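Side-chain contact in protein BA_2500 (Bacillus anthracis, PDB 4GUC), which is of unknown function but belongs to the DUF5065 family, whose compact, mainly beta fold is grouped with the E-set domains: residues A[89-92]-A[93-97]. Sequence-based numbering, arbitrary orientation.
Sequences TPIT and KAYNP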
ATOM      1  N   THR A  89      -7.467  -7.914   0.821  1.00 14.67           N
ATOM      2  CA  THR A  89      -6.566  -8.999   0.450  1.00 15.91           C
ATOM      3  C   THR A  89      -6.142  -9.746   1.730  1.00 15.78           C
ATOM      4  O   THR A  89      -5.927  -9.111   2.760  1.00 16.07           O
ATOM      5  CB  THR A  89      -5.346  -8.482  -0.371  1.00 15.56           C
ATOM      6  OG1 THR A  89      -4.797  -9.533  -1.157  1.00 18.09           O
ATOM      7  CG2 THR A  89      -4.261  -7.890   0.513  1.00 16.72           C
ATOM      8  N   PRO A  90      -6.021 -11.099   1.677  1.00 15.95           N
ATOM      9  CA  PRO A  90      -5.607 -11.835   2.862  1.00 16.94           C
ATOM     10  C   PRO A  90      -4.119 -11.726   3.165  1.00 17.15           C
ATOM     11  O   PRO A  90      -3.293 -11.697   2.233  1.00 17.65           O
ATOM     12  CB  PRO A  90      -5.931 -13.298   2.503  1.00 17.91           C
ATOM     13  CG  PRO A  90      -5.877 -13.338   1.037  1.00 19.15           C
ATOM     14  CD  PRO A  90      -6.324 -11.982   0.544  1.00 18.15           C
ATOM     15  N   ILE A  91      -3.774 -11.653   4.452  1.00 16.75           N
ATOM     16  CA  ILE A  91      -2.367 -11.627   4.846  1.00 17.30           C
ATOM     17  C   ILE A  91      -1.947 -13.102   5.043  1.00 18.18           C
ATOM     18  O   ILE A  91      -2.197 -13.727   6.094  1.00 19.91           O
ATOM     19  CB  ILE A  91      -2.111 -10.781   6.096  1.00 17.41           C
ATOM     20  CG1 ILE A  91      -2.623  -9.357   5.883  1.00 17.26           C
ATOM     21  CG2 ILE A  91      -0.617 -10.764   6.440  1.00 19.07           C
ATOM     22  CD1 ILE A  91      -2.029  -8.630   4.712  1.00 17.68           C
ATOM     23  N   THR A  92      -1.323 -13.646   4.006  1.00 19.06           N
ATOM     24  CA  THR A  92      -0.860 -15.027   3.990  1.00 20.20           C
ATOM     25  C   THR A  92       0.619 -15.092   4.373  1.00 20.04           C
ATOM     26  O   THR A  92       1.252 -14.062   4.605  1.00 18.78           O
ATOM     27  CB  THR A  92      -1.002 -15.604   2.569  1.00 21.15           C
ATOM     28  OG1 THR A  92      -0.109 -14.895   1.692  1.00 21.62           O
ATOM     29  CG2 THR A  92      -2.438 -15.463   2.069  1.00 22.41           C
ATOM     30  N   LYS A  93       1.171 -16.301   4.436  1.00 22.06           N
ATOM     31  CA  LYS A  93       2.575 -16.477   4.773  1.00 21.22           C
ATOM     32  C   LYS A  93       3.520 -15.976   3.688  1.00 21.76           C
ATOM     33  O   LYS A  93       4.717 -15.823   3.935  1.00 21.51           O
ATOM     34  CB  LYS A  93       2.886 -17.926   5.111  1.00 22.75           C
ATOM     35  CG  LYS A  93       2.272 -18.375   6.413  1.00 23.14           C
ATOM     36  CD  LYS A  93       2.674 -19.780   6.685  1.00 25.60           C
ATOM     37  CE  LYS A  93       2.112 -20.244   8.006  1.00 26.24           C
ATOM     38  NZ  LYS A  93       2.334 -21.657   8.260  1.00 23.60           N
ATOM     39  N   ALA A  94       2.995 -15.720   2.497  1.00 21.16           N
ATOM     40  CA  ALA A  94       3.798 -15.186   1.401  1.00 21.64           C
ATOM     41  C   ALA A  94       4.383 -13.815   1.819  1.00 20.59           C
ATOM     42  O   ALA A  94       5.378 -13.355   1.255  1.00 22.09           O
ATOM     43  CB  ALA A  94       2.946 -15.064   0.143  1.00 22.82           C
ATOM     44  N   TYR A  95       3.738 -13.141   2.786  1.00 18.97           N
ATOM     45  CA  TYR A  95       4.230 -11.885   3.313  1.00 17.96           C
ATOM     46  C   TYR A  95       5.201 -12.212   4.471  1.00 18.51           C
ATOM     47  O   TYR A  95       4.777 -12.344   5.633  1.00 18.39           O
ATOM     48  CB  TYR A  95       3.082 -11.034   3.851  1.00 17.11           C
ATOM     49  CG  TYR A  95       2.070 -10.572   2.815  1.00 16.26           C
ATOM     50  CD1 TYR A  95       1.025 -11.401   2.411  1.00 18.84           C
ATOM     51  CD2 TYR A  95       2.144  -9.288   2.250  1.00 14.82           C
ATOM     52  CE1 TYR A  95       0.072 -10.970   1.460  1.00 16.58           C
ATOM     53  CE2 TYR A  95       1.209  -8.854   1.321  1.00 16.20           C
ATOM     54  CZ  TYR A  95       0.178  -9.705   0.925  1.00 17.11           C
ATOM     55  OH  TYR A  95      -0.772  -9.312   0.010  1.00 17.39           O
ATOM     56  N   ASN A  96       6.487 -12.267   4.148  0.50 19.27           N
ATOM     57  CA  ASN A  96       7.540 -12.544   5.110  0.50 19.58           C
ATOM     58  C   ASN A  96       7.504 -11.550   6.272  0.50 18.36           C
ATOM     59  O   ASN A  96       7.319 -10.357   6.042  0.50 17.38           O
ATOM     60  CB  ASN A  96       8.869 -12.374   4.380  0.50 20.29           C
ATOM     61  CG  ASN A  96       9.007 -13.313   3.190  0.50 22.77           C
ATOM     62  OD1 ASN A  96       9.086 -12.861   2.040  0.50 27.26           O
ATOM     63  ND2 ASN A  96       8.949 -14.615   3.448  0.50 26.81           N
ATOM     64  N   PRO A  97       7.650 -12.022   7.529  1.00 18.63           N
ATOM     65  CA  PRO A  97       7.646 -11.024   8.588  1.00 18.45           C
ATOM     66  C   PRO A  97       8.582  -9.833   8.294  1.00 18.32           C
ATOM     67  O   PRO A  97       9.713 -10.011   7.857  1.00 18.35           O
ATOM     68  CB  PRO A  97       8.087 -11.819   9.813  1.00 20.20           C
ATOM     69  CG  PRO A  97       7.552 -13.198   9.530  1.00 21.77           C
ATOM     70  CD  PRO A  97       7.814 -13.384   8.067  1.00 19.02           C
TER
HETATM   71  O   HOH W   1      -2.795 -11.136  -0.392  1.00 17.76           O
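Thr-92 and Tyr-95 are the two ends of a type I beta turn, which begins just past strand 84-90 and turns the chain so that the tyrosine ring runs back beside the residues that lead into it. The turn is closed by Tyr-95 N, which donates to Thr-92 O at 3.2 Å; the bond is fairly straight, 161° at the hydrogen, although the donor stands above the carbonyl plane. That same Thr-92 O lies at the edge of the Tyr-95 ring, 3.5 Å from CD1. Thr-92 also contributes its hydroxyl. With chi1 at 65°, Thr-92 OG1 is tucked between its own backbone N and carbonyl carbon and faces into the turn, where it takes a weak bond from Ala-94 N at 3.3 Å. One residue thus accepts from two backbone N-H groups of the turn, through its carbonyl and, more weakly, through its hydroxyl.

At the far end of the ring, one water gathers three groups. It donates to Pro-90 O at 2.7 Å and is hydrogen-bonded to Thr-89 OG1, also at 2.7 Å, and to Tyr-95 OH at 2.8 Å; the water sits at the edge of the Tyr-95 ring, in its plane. Thr-89 and Tyr-95 therefore share a solvent molecule, while their closest direct approach is the methyl Thr-89 CG2 against the hydroxyl oxygen Tyr-95 OH at 3.8 Å, with no direct hydrogen bond between the two side chains. Ile-91 CG2 adds a looser touch on Tyr-95 CD1.

Ile-56 of strand 53-59 and Lys-73 of strand 69-76 touch both Thr-89 and Tyr-95, and Ile-118 packs on Ile-91 and the ring. At the turn itself, the backbone carbonyl Tyr-95 O accepts from His-36 NE2. The chemistry implies that the buried phenol meets its polar needs at least partly through a bound water, which links the end of strand 84-90 to the turn that follows.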